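PDB 2VLI: antibiotic resistance protein from Deinococcus radiodurans, which probably confers resistance to tunicamycin by acting as a P-loop-type phosphotransferase that modifies the antibiotic. Local coordinates for residues H23-R28 / L171-P176. Sequence-based numbering, arbitrary orientation.
Sequences HTLHER and LTLAPP
Arg28, on helix 20-28 of this P-loop NTPase fold, holds Ala174, in the extended chain after helix 158-169, with both its carbonyl oxygen and its guanidinium. The chain that ends at Pro176 is thereby laid against the helix that follows the first strand, 7-11, of the parallel sheet.

Hydrogen bonds use both polar backbone atoms of Ala174. Its N donates to Arg28 O at 2.8 Å. In return Arg28 NE reaches Ala174 O at 2.7 Å with an N-H...O angle of 159°; the oxygen sits exactly in the guanidinium plane, and NH2 of the same group adds a weak, more bent bond to it. Arg28 thus accepts through its O and donates through NE, while Ala174 does the reverse with N and O. Arg28 O also takes a CA-H...O contact from Leu173.

The guanidinium is sandwiched. Leu173 CD1 stands over the centre of one face, 3.7 Å from Arg28 CZ, while the ring of Pro176 covers the opposite face nearer the rim, its CD 3.7 Å from Arg28 NH2. The arginine chain is extended at chi2 and then bends at chi3 (55°), which turns the flat group into this slot. NH1 continues to helix 158-169, where it forms a salt bridge with Glu163 and a hydrogen bond with Gln159; that charge pairing probably steadies the group's rotation.

Apolar packing is lighter. Leu173 also rests on Ala166 and Leu29, and Leu25, whose side chain touches Ile10 and Ile81 of the sheet, extends this patch inward. The two leucines meet through single methyls, Leu25 CD2 lying 4.1 Å from Leu173 CD2.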
loop_
_atom_site.group_PDB
_atom_site.type_symbol
_atom_site.label_atom_id
_atom_site.label_comp_id
_atom_site.label_asym_id
_atom_site.label_seq_id
_atom_site.Cartn_x
_atom_site.Cartn_y
_atom_site.Cartn_z
ATOM N N HIS A 23 20.876 -4.471 14.568
ATOM C CA HIS A 23 21.804 -4.896 15.636
ATOM C C HIS A 23 23.123 -5.467 15.068
ATOM O O HIS A 23 24.214 -5.046 15.448
ATOM C CB HIS A 23 21.117 -5.923 16.541
ATOM C CG HIS A 23 22.019 -6.518 17.588
ATOM N ND1 HIS A 23 22.541 -5.775 18.628
ATOM C CD2 HIS A 23 22.456 -7.790 17.777
ATOM C CE1 HIS A 23 23.285 -6.553 19.395
ATOM N NE2 HIS A 23 23.249 -7.781 18.902
ATOM N N THR A 24 23.027 -6.396 14.118
ATOM C CA THR A 24 24.223 -6.938 13.458
ATOM C C THR A 24 25.097 -5.889 12.792
ATOM O O THR A 24 26.334 -5.952 12.878
ATOM C CB THR A 24 23.815 -7.985 12.388
ATOM O OG1 THR A 24 22.868 -8.879 12.980
ATOM C CG2 THR A 24 25.030 -8.746 11.857
ATOM N N LEU A 25 24.474 -4.938 12.105
ATOM C CA LEU A 25 25.213 -3.902 11.433
ATOM C C LEU A 25 25.864 -3.045 12.477
ATOM O O LEU A 25 26.997 -2.611 12.315
ATOM C CB LEU A 25 24.304 -2.994 10.601
ATOM C CG LEU A 25 23.992 -3.418 9.177
ATOM C CD1 LEU A 25 22.751 -2.677 8.691
ATOM C CD2 LEU A 25 25.211 -3.203 8.251
ATOM N N HIS A 26 25.109 -2.765 13.528
ATOM C CA HIS A 26 25.609 -1.961 14.630
ATOM C C HIS A 26 26.877 -2.582 15.228
ATOM O O HIS A 26 27.878 -1.887 15.399
ATOM C CB HIS A 26 24.559 -1.798 15.708
ATOM C CG HIS A 26 25.058 -1.030 16.894
ATOM N ND1 HIS A 26 25.717 0.171 16.766
ATOM C CD2 HIS A 26 25.067 -1.332 18.217
ATOM C CE1 HIS A 26 26.064 0.605 17.967
ATOM N NE2 HIS A 26 25.683 -0.292 18.864
ATOM N N GLU A 27 26.816 -3.885 15.504
ATOM C CA GLU A 27 27.944 -4.619 16.124
ATOM C C GLU A 27 29.190 -4.627 15.250
ATOM O O GLU A 27 30.287 -4.818 15.757
ATOM C CB GLU A 27 27.589 -6.061 16.402
ATOM C CG GLU A 27 26.457 -6.348 17.360
ATOM C CD GLU A 27 26.076 -7.863 17.353
ATOM O OE1 GLU A 27 26.271 -8.554 16.304
ATOM O OE2 GLU A 27 25.603 -8.383 18.406
ATOM N N ARG A 28 29.026 -4.407 13.943
ATOM C CA ARG A 28 30.140 -4.473 12.989
ATOM C C ARG A 28 30.505 -3.168 12.311
ATOM O O ARG A 28 31.352 -3.145 11.407
ATOM C CB ARG A 28 29.847 -5.547 11.956
ATOM C CG ARG A 28 29.603 -6.900 12.620
ATOM C CD ARG A 28 29.376 -8.027 11.644
ATOM N NE ARG A 28 30.469 -8.129 10.690
ATOM C CZ ARG A 28 30.437 -8.855 9.574
ATOM N NH1 ARG A 28 29.369 -9.577 9.280
ATOM N NH2 ARG A 28 31.481 -8.858 8.756
ATOM N N LEU A 171 30.390 0.348 2.488
ATOM C CA LEU A 171 30.922 0.357 3.847
ATOM C C LEU A 171 31.659 -0.929 4.152
ATOM O O LEU A 171 31.222 -2.015 3.775
ATOM C CB LEU A 171 29.788 0.530 4.875
ATOM C CG LEU A 171 29.312 1.935 5.287
ATOM C CD1 LEU A 171 28.454 1.807 6.542
ATOM C CD2 LEU A 171 30.486 2.916 5.529
ATOM N N THR A 172 32.761 -0.792 4.882
ATOM C CA THR A 172 33.558 -1.931 5.333
ATOM C C THR A 172 33.103 -2.343 6.714
ATOM O O THR A 172 33.066 -1.515 7.606
ATOM C CB THR A 172 35.073 -1.547 5.321
ATOM O OG1 THR A 172 35.558 -1.696 3.978
ATOM C CG2 THR A 172 35.893 -2.418 6.280
ATOM N N LEU A 173 32.710 -3.600 6.862
ATOM C CA LEU A 173 32.317 -4.136 8.147
ATOM C C LEU A 173 33.527 -4.673 8.920
ATOM O O LEU A 173 34.449 -5.275 8.341
ATOM C CB LEU A 173 31.278 -5.253 7.990
ATOM C CG LEU A 173 29.893 -4.912 7.413
ATOM C CD1 LEU A 173 28.985 -6.082 7.598
ATOM C CD2 LEU A 173 29.304 -3.659 8.065
ATOM N N ALA A 174 33.526 -4.435 10.224
ATOM C CA ALA A 174 34.394 -5.178 11.134
ATOM C C ALA A 174 33.971 -6.644 11.082
ATOM O O ALA A 174 32.876 -6.941 10.664
ATOM C CB ALA A 174 34.287 -4.640 12.545
ATOM N N PRO A 175 34.862 -7.572 11.459
ATOM C CA PRO A 175 34.501 -8.999 11.425
ATOM C C PRO A 175 33.445 -9.371 12.475
ATOM O O PRO A 175 33.265 -8.620 13.441
ATOM C CB PRO A 175 35.836 -9.711 11.695
ATOM C CG PRO A 175 36.710 -8.679 12.360
ATOM C CD PRO A 175 36.256 -7.342 11.884
ATOM N N PRO A 176 32.727 -10.502 12.279
ATOM C CA PRO A 176 31.671 -10.931 13.225
ATOM C C PRO A 176 32.121 -11.171 14.673
ATOM O O PRO A 176 31.292 -11.542 15.519
ATOM C CB PRO A 176 31.159 -12.244 12.618
ATOM C CG PRO A 176 31.586 -12.216 11.177
ATOM C CD PRO A 176 32.828 -11.407 11.113
#